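Long-range contacts in thiamine pyrophosphokinase (Candida albicans, PDB 2G9Z), which transfers a pyrophosphate group from ATP to thiamine, making the cofactor thiamine diphosphate: residues Leu66-Gln71 / Ser79-Cys84; Asn211-Arg216 / Phe241-Asp246; Ile247-Lys252 / Met333-Asp338. All coordinates share one frame; numbering follows the deposited sequence.

Along the chain, contact 1 comes first. It brings the helix and turn residues Ser-79 to Cys-84 back onto strand 64-68 and closes a short local loop. Contact 2 follows, joining the loop after strand 205-210 to the end of strand 237-242, with helix 217-233 between them. Contact 3 closes the longest loop, of 80 residues, and pairs strand 246-251 with strand 331-336 near the C terminus. The three are in series; none nests or crosses. All reach the same mixed sheet. Contacts 1 and 2 meet where Asn-211 ND2 binds Leu-69 O, and contacts 2 and 3 where Phe-241 O accepts from Ile-248 N.

Contact 1 (Leu66-Gln71 / Ser79-Cys84); sequences LLILNQ and SLWKKC
Leu-66 turns its CG anti to the backbone N (chi1 176°), which carries its two methyls toward Leu-80 and Trp-81 of helix 77-81. Trp-81 has the same kind of rotamer (chi1 -174°), and this swings its indole across toward strand 64-68. The contact packs the helix of a beta-alpha-beta unit, strand 64-68, helix 77-81 and strand 86-90, onto its first strand. No hydrogen bond joins the two segments; the contact is apolar. The two branches of Leu-66 divide the work. CD1 meets Leu-80 CD1 at 3.6 Å. CD2 approaches Trp-81 CE3 at 4.2 Å, with the two side chains nearly at right angles. Ile-68, two residues along the strand, adds its CD1 near Trp-81 CZ3. Tyr-118 meets the indole edge-to-face, and Ile-87 of strand 86-90 touches Trp-81. Leu-80 rests on Tyr-208 of strand 205-210, the neighbour of strand 64-68 in the sheet. A type I turn from Trp-81 to Cys-84 leads on toward strand 86-90, with Cys-84 N bonded to Trp-81 O. It sets the cysteine beside the backbone N and CB of Leu-66, where Cys-84 SG lies 3.7 Å from Leu-66 CB.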
loop_
_atom_site.group_PDB
_atom_site.type_symbol
_atom_site.label_atom_id
_atom_site.label_comp_id
_atom_site.label_asym_id
_atom_site.label_seq_id
_atom_site.Cartn_x
_atom_site.Cartn_y
_atom_site.Cartn_z
ATOM N N LEU A 66 17.619 -9.386 8.465
ATOM C CA LEU A 66 16.875 -9.489 7.217
ATOM C C LEU A 66 15.618 -10.305 7.496
ATOM O O LEU A 66 15.699 -11.450 7.947
ATOM C CB LEU A 66 17.705 -10.188 6.136
ATOM C CG LEU A 66 16.991 -10.438 4.800
ATOM C CD1 LEU A 66 16.586 -9.109 4.183
ATOM C CD2 LEU A 66 17.902 -11.200 3.849
ATOM N N LEU A 67 14.457 -9.708 7.254
ATOM C CA LEU A 67 13.191 -10.392 7.466
ATOM C C LEU A 67 12.576 -10.618 6.093
ATOM O O LEU A 67 12.353 -9.668 5.343
ATOM C CB LEU A 67 12.269 -9.543 8.339
ATOM C CG LEU A 67 10.846 -10.064 8.571
ATOM C CD1 LEU A 67 10.870 -11.526 9.016
ATOM C CD2 LEU A 67 10.168 -9.192 9.629
ATOM N N ILE A 68 12.304 -11.876 5.767
ATOM C CA ILE A 68 11.751 -12.222 4.463
ATOM C C ILE A 68 10.319 -12.721 4.500
ATOM O O ILE A 68 10.037 -13.800 5.024
ATOM C CB ILE A 68 12.621 -13.298 3.778
ATOM C CG1 ILE A 68 14.082 -12.841 3.757
ATOM C CG2 ILE A 68 12.104 -13.566 2.357
ATOM C CD1 ILE A 68 15.060 -13.913 3.335
ATOM N N LEU A 69 9.408 -11.935 3.939
ATOM C CA LEU A 69 8.015 -12.339 3.896
ATOM C C LEU A 69 7.713 -13.073 2.591
ATOM O O LEU A 69 8.593 -13.249 1.750
ATOM C CB LEU A 69 7.092 -11.133 4.093
ATOM C CG LEU A 69 6.753 -10.894 5.574
ATOM C CD1 LEU A 69 8.028 -10.694 6.387
ATOM C CD2 LEU A 69 5.838 -9.680 5.702
ATOM N N ASN A 70 6.463 -13.484 2.425
ATOM C CA ASN A 70 6.046 -14.272 1.276
ATOM C C ASN A 70 5.706 -13.606 -0.063
ATOM O O ASN A 70 4.543 -13.343 -0.361
ATOM C CB ASN A 70 4.885 -15.167 1.714
ATOM C CG ASN A 70 4.554 -16.239 0.694
ATOM O OD1 ASN A 70 5.402 -16.631 -0.110
ATOM N ND2 ASN A 70 3.322 -16.729 0.733
ATOM N N GLN A 71 6.738 -13.370 -0.871
ATOM C CA GLN A 71 6.603 -12.794 -2.207
ATOM C C GLN A 71 7.894 -13.070 -2.970
ATOM O O GLN A 71 8.961 -13.203 -2.373
ATOM C CB GLN A 71 6.326 -11.280 -2.156
ATOM C CG GLN A 71 4.847 -10.927 -1.962
ATOM C CD GLN A 71 4.555 -9.442 -2.143
ATOM O OE1 GLN A 71 4.784 -8.634 -1.242
ATOM N NE2 GLN A 71 4.053 -9.078 -3.319
ATOM N N SER A 79 23.680 -9.935 -1.753
ATOM C CA SER A 79 24.405 -8.759 -1.280
ATOM C C SER A 79 23.870 -8.293 0.073
ATOM O O SER A 79 24.638 -7.947 0.971
ATOM C CB SER A 79 24.286 -7.616 -2.295
ATOM O OG SER A 79 24.779 -8.008 -3.564
ATOM N N LEU A 80 22.547 -8.287 0.206
ATOM C CA LEU A 80 21.904 -7.858 1.440
ATOM C C LEU A 80 22.192 -8.871 2.546
ATOM O O LEU A 80 22.601 -8.506 3.649
ATOM C CB LEU A 80 20.390 -7.744 1.228
ATOM C CG LEU A 80 19.654 -6.601 1.937
ATOM C CD1 LEU A 80 18.155 -6.832 1.826
ATOM C CD2 LEU A 80 20.067 -6.517 3.389
ATOM N N TRP A 81 21.976 -10.145 2.232
ATOM C CA TRP A 81 22.202 -11.239 3.175
ATOM C C TRP A 81 23.583 -11.129 3.811
ATOM O O TRP A 81 23.723 -11.193 5.030
ATOM C CB TRP A 81 22.070 -12.575 2.439
ATOM C CG TRP A 81 22.145 -13.803 3.307
ATOM C CD1 TRP A 81 23.225 -14.251 4.008
ATOM C CD2 TRP A 81 21.096 -14.755 3.531
ATOM N NE1 TRP A 81 22.919 -15.428 4.654
ATOM C CE2 TRP A 81 21.619 -15.761 4.377
ATOM C CE3 TRP A 81 19.767 -14.857 3.096
ATOM C CZ2 TRP A 81 20.856 -16.857 4.798
ATOM C CZ3 TRP A 81 19.007 -15.948 3.513
ATOM C CH2 TRP A 81 19.558 -16.936 4.357
ATOM N N LYS A 82 24.600 -10.954 2.976
ATOM C CA LYS A 82 25.973 -10.854 3.451
ATOM C C LYS A 82 26.224 -9.682 4.391
ATOM O O LYS A 82 27.269 -9.612 5.039
ATOM C CB LYS A 82 26.932 -10.780 2.261
ATOM C CG LYS A 82 27.008 -12.077 1.463
ATOM C CD LYS A 82 28.027 -11.989 0.331
ATOM C CE LYS A 82 28.246 -13.356 -0.315
ATOM N NZ LYS A 82 29.325 -13.338 -1.349
ATOM N N LYS A 83 25.272 -8.759 4.470
ATOM C CA LYS A 83 25.421 -7.608 5.347
ATOM C C LYS A 83 24.603 -7.784 6.617
ATOM O O LYS A 83 24.645 -6.943 7.516
ATOM C CB LYS A 83 24.982 -6.332 4.628
ATOM C CG LYS A 83 25.891 -5.925 3.480
ATOM C CD LYS A 83 25.363 -4.689 2.771
ATOM C CE LYS A 83 26.316 -4.223 1.684
ATOM N NZ LYS A 83 27.622 -3.790 2.253
ATOM N N CYS A 84 23.863 -8.887 6.691
ATOM C CA CYS A 84 23.026 -9.148 7.851
ATOM C C CYS A 84 23.556 -10.215 8.797
ATOM O O CYS A 84 24.085 -11.249 8.382
ATOM C CB CYS A 84 21.610 -9.516 7.404
ATOM S SG CYS A 84 20.751 -8.163 6.580
#

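Contact 2 (Asn211-Arg216 / Phe241-Asp246); sequences NAIGGR and FITTND. With VNP (3-[(4-amino-2-methylpyrimidin-5-yl)methyl]-5-(2-{[hydroxy(phosphonoamino)phosphoryl]oxy}ethyl)-4-methyl-1,3-thiazol-3-I um), chain H.
Ile-213 packs against Phe-241 and Thr-243. CG2 is anti to the backbone N, while CG1 lies beside that N (chi1 -55°), 4.1 Å from Phe-241 CB. A further bend at chi2 carries CD1 over one face of the phenyl ring. Ile-213 and Phe-241 cross at about a right angle. Ala-212 CB meets the same ring obliquely, 3.7 Å from Phe-241 CE1. Ile-213 CB packs closest, 3.5 Å from Thr-243 CG2.

Thr-243 uses its methyl for packing and its hydroxyl for the turn. OG1, between the backbone N and the carbonyl carbon (chi1 78°), accepts from Asn-245 N, an ST turn, and from Asp-246 N at 2.8 Å, an ST motif. Together with the backbone bond Thr-243 N to Asp-246 O, they hold the turn into strand 246-251.

One water joins the backbones, accepting from Asn-211 N and donating to Ile-242 O at 2.7 Å. Asn-211 ND2 is turned to the loop after strand 64-68, to Leu-69 O.

Arg-216 bends at chi3 (66°) and brings its guanidinium edge to the terminal phosphoryl group of the bound imido analogue of thiamine diphosphate. NH1 donates to O3G at 2.7 Å, and NH2 adds a weak bond to the same oxygen. Asp-218 holds NE by a salt bridge. The pocket lies between subunits: Ser-312, Ser-314 and Arg-316 of the second subunit also bond the analogue.

Arg-216 is the N-cap of helix 217-233, whose Ser-223 and Leu-227 cover Phe-241. Strand 205-210 flanks this ring through Val-209, strand 246-251 through Ile-248, and Phe-217 of the second subunit packs on Ile-213.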
loop_
_atom_site.group_PDB
_atom_site.type_symbol
_atom_site.label_atom_id
_atom_site.label_comp_id
_atom_site.label_asym_id
_atom_site.label_seq_id
_atom_site.Cartn_x
_atom_site.Cartn_y
_atom_site.Cartn_z
ATOM N N ASN A 211 9.334 -8.141 0.842
ATOM C CA ASN A 211 8.004 -8.676 0.536
ATOM C C ASN A 211 6.850 -8.353 1.489
ATOM O O ASN A 211 5.836 -9.060 1.496
ATOM C CB ASN A 211 8.099 -10.200 0.375
ATOM C CG ASN A 211 9.220 -10.618 -0.566
ATOM O OD1 ASN A 211 9.416 -10.010 -1.621
ATOM N ND2 ASN A 211 9.959 -11.664 -0.189
ATOM N N ALA A 212 6.985 -7.295 2.279
ATOM C CA ALA A 212 5.933 -6.914 3.222
ATOM C C ALA A 212 4.994 -5.873 2.618
ATOM O O ALA A 212 3.918 -5.600 3.155
ATOM C CB ALA A 212 6.555 -6.364 4.500
ATOM N N ILE A 213 5.419 -5.297 1.501
ATOM C CA ILE A 213 4.647 -4.278 0.805
ATOM C C ILE A 213 4.353 -4.753 -0.613
ATOM O O ILE A 213 5.117 -5.532 -1.180
ATOM C CB ILE A 213 5.450 -2.949 0.712
ATOM C CG1 ILE A 213 5.891 -2.500 2.108
ATOM C CG2 ILE A 213 4.615 -1.875 0.024
ATOM C CD1 ILE A 213 4.746 -2.159 3.051
ATOM N N GLY A 214 3.238 -4.296 -1.176
ATOM C CA GLY A 214 2.901 -4.656 -2.542
ATOM C C GLY A 214 2.053 -5.889 -2.781
ATOM O O GLY A 214 1.592 -6.107 -3.901
ATOM N N GLY A 215 1.851 -6.704 -1.751
ATOM C CA GLY A 215 1.042 -7.899 -1.919
ATOM C C GLY A 215 -0.384 -7.615 -1.494
ATOM O O GLY A 215 -0.944 -6.576 -1.846
ATOM N N ARG A 216 -0.978 -8.528 -0.735
ATOM C CA ARG A 216 -2.340 -8.336 -0.257
ATOM C C ARG A 216 -2.331 -7.009 0.514
ATOM O O ARG A 216 -1.492 -6.791 1.392
ATOM C CB ARG A 216 -2.734 -9.497 0.650
ATOM C CG ARG A 216 -4.206 -9.860 0.607
ATOM C CD ARG A 216 -4.454 -11.067 1.490
ATOM N NE ARG A 216 -4.225 -10.742 2.894
ATOM C CZ ARG A 216 -3.841 -11.622 3.810
ATOM N NH1 ARG A 216 -3.633 -12.891 3.475
ATOM N NH2 ARG A 216 -3.687 -11.238 5.067
ATOM N N PHE A 241 11.690 -1.088 4.782
ATOM C CA PHE A 241 10.961 -2.007 3.927
ATOM C C PHE A 241 11.583 -1.827 2.555
ATOM O O PHE A 241 11.584 -0.718 2.006
ATOM C CB PHE A 241 9.475 -1.641 3.846
ATOM C CG PHE A 241 8.699 -1.949 5.083
ATOM C CD1 PHE A 241 8.410 -3.264 5.433
ATOM C CD2 PHE A 241 8.235 -0.924 5.893
ATOM C CE1 PHE A 241 7.666 -3.549 6.579
ATOM C CE2 PHE A 241 7.490 -1.198 7.040
ATOM C CZ PHE A 241 7.207 -2.509 7.382
ATOM N N ILE A 242 12.144 -2.896 2.006
ATOM C CA ILE A 242 12.737 -2.813 0.683
ATOM C C ILE A 242 11.805 -3.568 -0.243
ATOM O O ILE A 242 11.550 -4.756 -0.040
ATOM C CB ILE A 242 14.141 -3.446 0.640
ATOM C CG1 ILE A 242 15.116 -2.611 1.475
ATOM C CG2 ILE A 242 14.626 -3.534 -0.807
ATOM C CD1 ILE A 242 16.510 -3.202 1.553
ATOM N N THR A 243 11.271 -2.872 -1.239
ATOM C CA THR A 243 10.351 -3.499 -2.176
ATOM C C THR A 243 10.944 -3.514 -3.566
ATOM O O THR A 243 12.092 -3.124 -3.770
ATOM C CB THR A 243 9.006 -2.748 -2.242
ATOM O OG1 THR A 243 9.155 -1.568 -3.046
ATOM C CG2 THR A 243 8.560 -2.345 -0.844
ATOM N N THR A 244 10.145 -3.965 -4.523
ATOM C CA THR A 244 10.575 -4.034 -5.909
ATOM C C THR A 244 10.718 -2.627 -6.484
ATOM O O THR A 244 11.547 -2.376 -7.357
ATOM C CB THR A 244 9.550 -4.812 -6.755
ATOM O OG1 THR A 244 9.465 -6.159 -6.278
ATOM C CG2 THR A 244 9.961 -4.821 -8.222
ATOM N N ASN A 245 9.922 -1.704 -5.963
ATOM C CA ASN A 245 9.927 -0.336 -6.455
ATOM C C ASN A 245 10.646 0.692 -5.598
ATOM O O ASN A 245 11.178 1.677 -6.119
ATOM C CB ASN A 245 8.481 0.109 -6.655
ATOM C CG ASN A 245 7.704 -0.850 -7.525
ATOM O OD1 ASN A 245 7.905 -0.896 -8.737
ATOM N ND2 ASN A 245 6.830 -1.642 -6.907
ATOM N N ASP A 246 10.682 0.465 -4.291
ATOM C CA ASP A 246 11.285 1.445 -3.408
ATOM C C ASP A 246 11.731 0.940 -2.041
ATOM O O ASP A 246 11.706 -0.254 -1.751
ATOM C CB ASP A 246 10.269 2.572 -3.199
ATOM C CG ASP A 246 8.871 2.043 -2.884
ATOM O OD1 ASP A 246 8.758 1.125 -2.044
ATOM O OD2 ASP A 246 7.880 2.539 -3.467
HETATM O O2G VNP H . -3.222 -16.212 7.403
HETATM P PG VNP H . -2.588 -15.121 6.406
HETATM O O3G VNP H . -3.649 -14.300 5.780
HETATM O O1G VNP H . -1.751 -15.953 5.313
HETATM N N3B VNP H . -1.528 -14.219 7.245
HETATM P PB VNP H . -0.806 -15.012 8.463
HETATM O O2B VNP H . 0.240 -14.143 9.042
HETATM O O1B VNP H . -0.389 -16.339 7.960
HETATM O O1 VNP H . -1.981 -15.231 9.545
HETATM C C7 VNP H . -2.694 -14.167 10.185
HETATM C C12 VNP H . -3.141 -14.708 11.545
HETATM C C11 VNP H . -4.022 -13.791 12.398
HETATM C C10 VNP H . -5.508 -13.740 12.035
HETATM C CM4 VNP H . -6.254 -14.929 11.426
HETATM S S1 VNP H . -3.631 -12.010 12.427
HETATM C C9 VNP H . -5.305 -11.559 12.660
HETATM N N5 VNP H . -6.094 -12.563 12.276
HETATM C C7A VNP H . -7.534 -12.383 12.026
HETATM C C5A VNP H . -8.163 -11.254 12.847
HETATM C C6A VNP H . -8.673 -10.181 12.128
HETATM N N1A VNP H . -9.336 -9.211 12.733
HETATM C C2A VNP H . -9.533 -9.234 14.057
HETATM C CM2 VNP H . -10.333 -8.114 14.724
HETATM N N3A VNP H . -9.049 -10.245 14.795
HETATM C C4A VNP H . -8.371 -11.250 14.224
HETATM N N4A VNP H . -7.896 -12.227 14.990
HETATM O O HOH W 1 10.443 -6.880 -1.384
#

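Contact 3 (Ile247-Lys252 / Met333-Asp338); sequences IIFLLK and MNIEID
Ile-247 and Ile-335, and Phe-249 and Met-333, are hydrogen-bonded pairs of an antiparallel ladder inside the large mixed sheet. The axes of 247-251 and 333-336 come within 4.8 Å, and their directions differ by 155°, close to antiparallel. Each of these pairs makes two backbone bonds, such as Met-333 N to Phe-249 O at 2.9 Å. Ile-248 and Asn-334 form the non-hydrogen-bonded pair between them. There CA-H...O contacts fill in, from Asn-334 CA to Ile-247 O and from Ile-248 CA to Met-333 O.

Asn-334 ND2 bonds Asp-218 OD1 of the second subunit, the counterpart of the Asp-218 that pairs with Arg-216 in this chain. Phe-217 of that subunit packs on Ile-248.

Among apolar contacts, Ile-248 CG1 packs on Asn-334 CB. The opposite face is heavier. Phe-249 CG sits between its backbone N and carbonyl carbon (chi1 50°), which leans the ring over the neighbouring strand. One ring face lies against Met-333 O, and Ile-335 CD1 reaches the edge, 3.8 Å from Phe-249 CZ. Met-333 SD makes an oblique Met-aromatic contact, 5.0 Å from the Phe-249 ring centroid. Leu-251 CG closes on Met-333 CB. Ile-337 is one step past the strand; its CD1 lies 3.5 Å from Ile-247 CB.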
loop_
_atom_site.group_PDB
_atom_site.type_symbol
_atom_site.label_atom_id
_atom_site.label_comp_id
_atom_site.label_asym_id
_atom_site.label_seq_id
_atom_site.Cartn_x
_atom_site.Cartn_y
_atom_site.Cartn_z
ATOM N N ILE A 247 12.165 1.889 -1.220
ATOM C CA ILE A 247 12.565 1.628 0.149
ATOM C C ILE A 247 11.637 2.530 0.959
ATOM O O ILE A 247 11.417 3.698 0.609
ATOM C CB ILE A 247 14.040 1.986 0.411
ATOM C CG1 ILE A 247 14.414 1.582 1.839
ATOM C CG2 ILE A 247 14.284 3.474 0.176
ATOM C CD1 ILE A 247 15.906 1.547 2.092
ATOM N N ILE A 248 11.084 1.977 2.030
ATOM C CA ILE A 248 10.131 2.694 2.863
ATOM C C ILE A 248 10.617 2.709 4.300
ATOM O O ILE A 248 11.028 1.681 4.841
ATOM C CB ILE A 248 8.754 2.006 2.769
ATOM C CG1 ILE A 248 8.358 1.901 1.293
ATOM C CG2 ILE A 248 7.710 2.772 3.576
ATOM C CD1 ILE A 248 7.120 1.069 1.034
ATOM N N PHE A 249 10.582 3.885 4.911
ATOM C CA PHE A 249 11.046 4.029 6.282
ATOM C C PHE A 249 10.302 5.142 6.976
ATOM O O PHE A 249 9.482 5.846 6.374
ATOM C CB PHE A 249 12.558 4.304 6.319
ATOM C CG PHE A 249 13.000 5.411 5.409
ATOM C CD1 PHE A 249 13.164 5.187 4.045
ATOM C CD2 PHE A 249 13.230 6.690 5.910
ATOM C CE1 PHE A 249 13.549 6.225 3.194
ATOM C CE2 PHE A 249 13.613 7.731 5.071
ATOM C CZ PHE A 249 13.772 7.499 3.710
ATOM N N LEU A 250 10.603 5.317 8.253
ATOM C CA LEU A 250 9.916 6.322 9.029
ATOM C C LEU A 250 10.763 7.543 9.327
ATOM O O LEU A 250 11.924 7.431 9.715
ATOM C CB LEU A 250 9.426 5.698 10.340
ATOM C CG LEU A 250 8.307 6.405 11.108
ATOM C CD1 LEU A 250 7.030 6.371 10.286
ATOM C CD2 LEU A 250 8.085 5.713 12.451
ATOM N N LEU A 251 10.178 8.711 9.110
ATOM C CA LEU A 251 10.839 9.961 9.429
ATOM C C LEU A 251 10.343 10.180 10.852
ATOM O O LEU A 251 9.166 9.964 11.138
ATOM C CB LEU A 251 10.358 11.084 8.508
ATOM C CG LEU A 251 10.790 10.976 7.044
ATOM C CD1 LEU A 251 10.160 12.103 6.245
ATOM C CD2 LEU A 251 12.310 11.044 6.954
ATOM N N LYS A 252 11.232 10.580 11.751
ATOM C CA LYS A 252 10.834 10.771 13.138
ATOM C C LYS A 252 10.489 12.206 13.490
ATOM O O LYS A 252 11.098 13.144 12.981
ATOM C CB LYS A 252 11.941 10.286 14.074
ATOM C CG LYS A 252 12.342 8.825 13.894
ATOM C CD LYS A 252 13.200 8.376 15.063
ATOM C CE LYS A 252 13.506 6.884 15.010
ATOM N NZ LYS A 252 13.961 6.394 16.350
ATOM N N MET A 333 8.075 7.720 4.750
ATOM C CA MET A 333 8.672 8.229 3.525
ATOM C C MET A 333 9.123 7.053 2.663
ATOM O O MET A 333 9.682 6.076 3.163
ATOM C CB MET A 333 9.881 9.133 3.809
ATOM C CG MET A 333 10.626 9.542 2.533
ATOM S SD MET A 333 11.831 10.890 2.760
ATOM C CE MET A 333 11.533 11.878 1.305
ATOM N N ASN A 334 8.842 7.139 1.369
ATOM C CA ASN A 334 9.273 6.114 0.438
ATOM C C ASN A 334 10.158 6.811 -0.576
ATOM O O ASN A 334 9.912 7.960 -0.938
ATOM C CB ASN A 334 8.088 5.463 -0.288
ATOM C CG ASN A 334 7.418 6.396 -1.282
ATOM O OD1 ASN A 334 6.842 7.412 -0.905
ATOM N ND2 ASN A 334 7.483 6.045 -2.559
ATOM N N ILE A 335 11.206 6.123 -1.004
ATOM C CA ILE A 335 12.106 6.650 -2.012
ATOM C C ILE A 335 12.212 5.572 -3.069
ATOM O O ILE A 335 12.523 4.423 -2.756
ATOM C CB ILE A 335 13.511 6.933 -1.448
ATOM C CG1 ILE A 335 13.442 8.058 -0.405
ATOM C CG2 ILE A 335 14.457 7.316 -2.586
ATOM C CD1 ILE A 335 14.794 8.414 0.206
ATOM N N GLU A 336 11.935 5.933 -4.315
ATOM C CA GLU A 336 12.007 4.975 -5.402
ATOM C C GLU A 336 13.444 4.523 -5.616
ATOM O O GLU A 336 14.385 5.311 -5.510
ATOM C CB GLU A 336 11.452 5.592 -6.689
ATOM C CG GLU A 336 11.486 4.658 -7.887
ATOM C CD GLU A 336 10.563 5.109 -9.003
ATOM O OE1 GLU A 336 10.713 6.250 -9.482
ATOM O OE2 GLU A 336 9.684 4.315 -9.401
ATOM N N ILE A 337 13.609 3.239 -5.900
ATOM C CA ILE A 337 14.928 2.680 -6.143
ATOM C C ILE A 337 14.922 1.958 -7.479
ATOM O O ILE A 337 13.930 1.339 -7.857
ATOM C CB ILE A 337 15.337 1.655 -5.058
ATOM C CG1 ILE A 337 15.461 2.340 -3.699
ATOM C CG2 ILE A 337 16.668 1.004 -5.435
ATOM C CD1 ILE A 337 15.822 1.389 -2.577
ATOM N N ASP A 338 16.034 2.054 -8.191
ATOM C CA ASP A 338 16.185 1.386 -9.473
ATOM C C ASP A 338 17.675 1.174 -9.690
ATOM O O ASP A 338 18.315 1.903 -10.452
ATOM C CB ASP A 338 15.601 2.234 -10.604
ATOM C CG ASP A 338 15.545 1.481 -11.923
ATOM O OD1 ASP A 338 14.825 0.461 -11.997
ATOM O OD2 ASP A 338 16.223 1.904 -12.885
#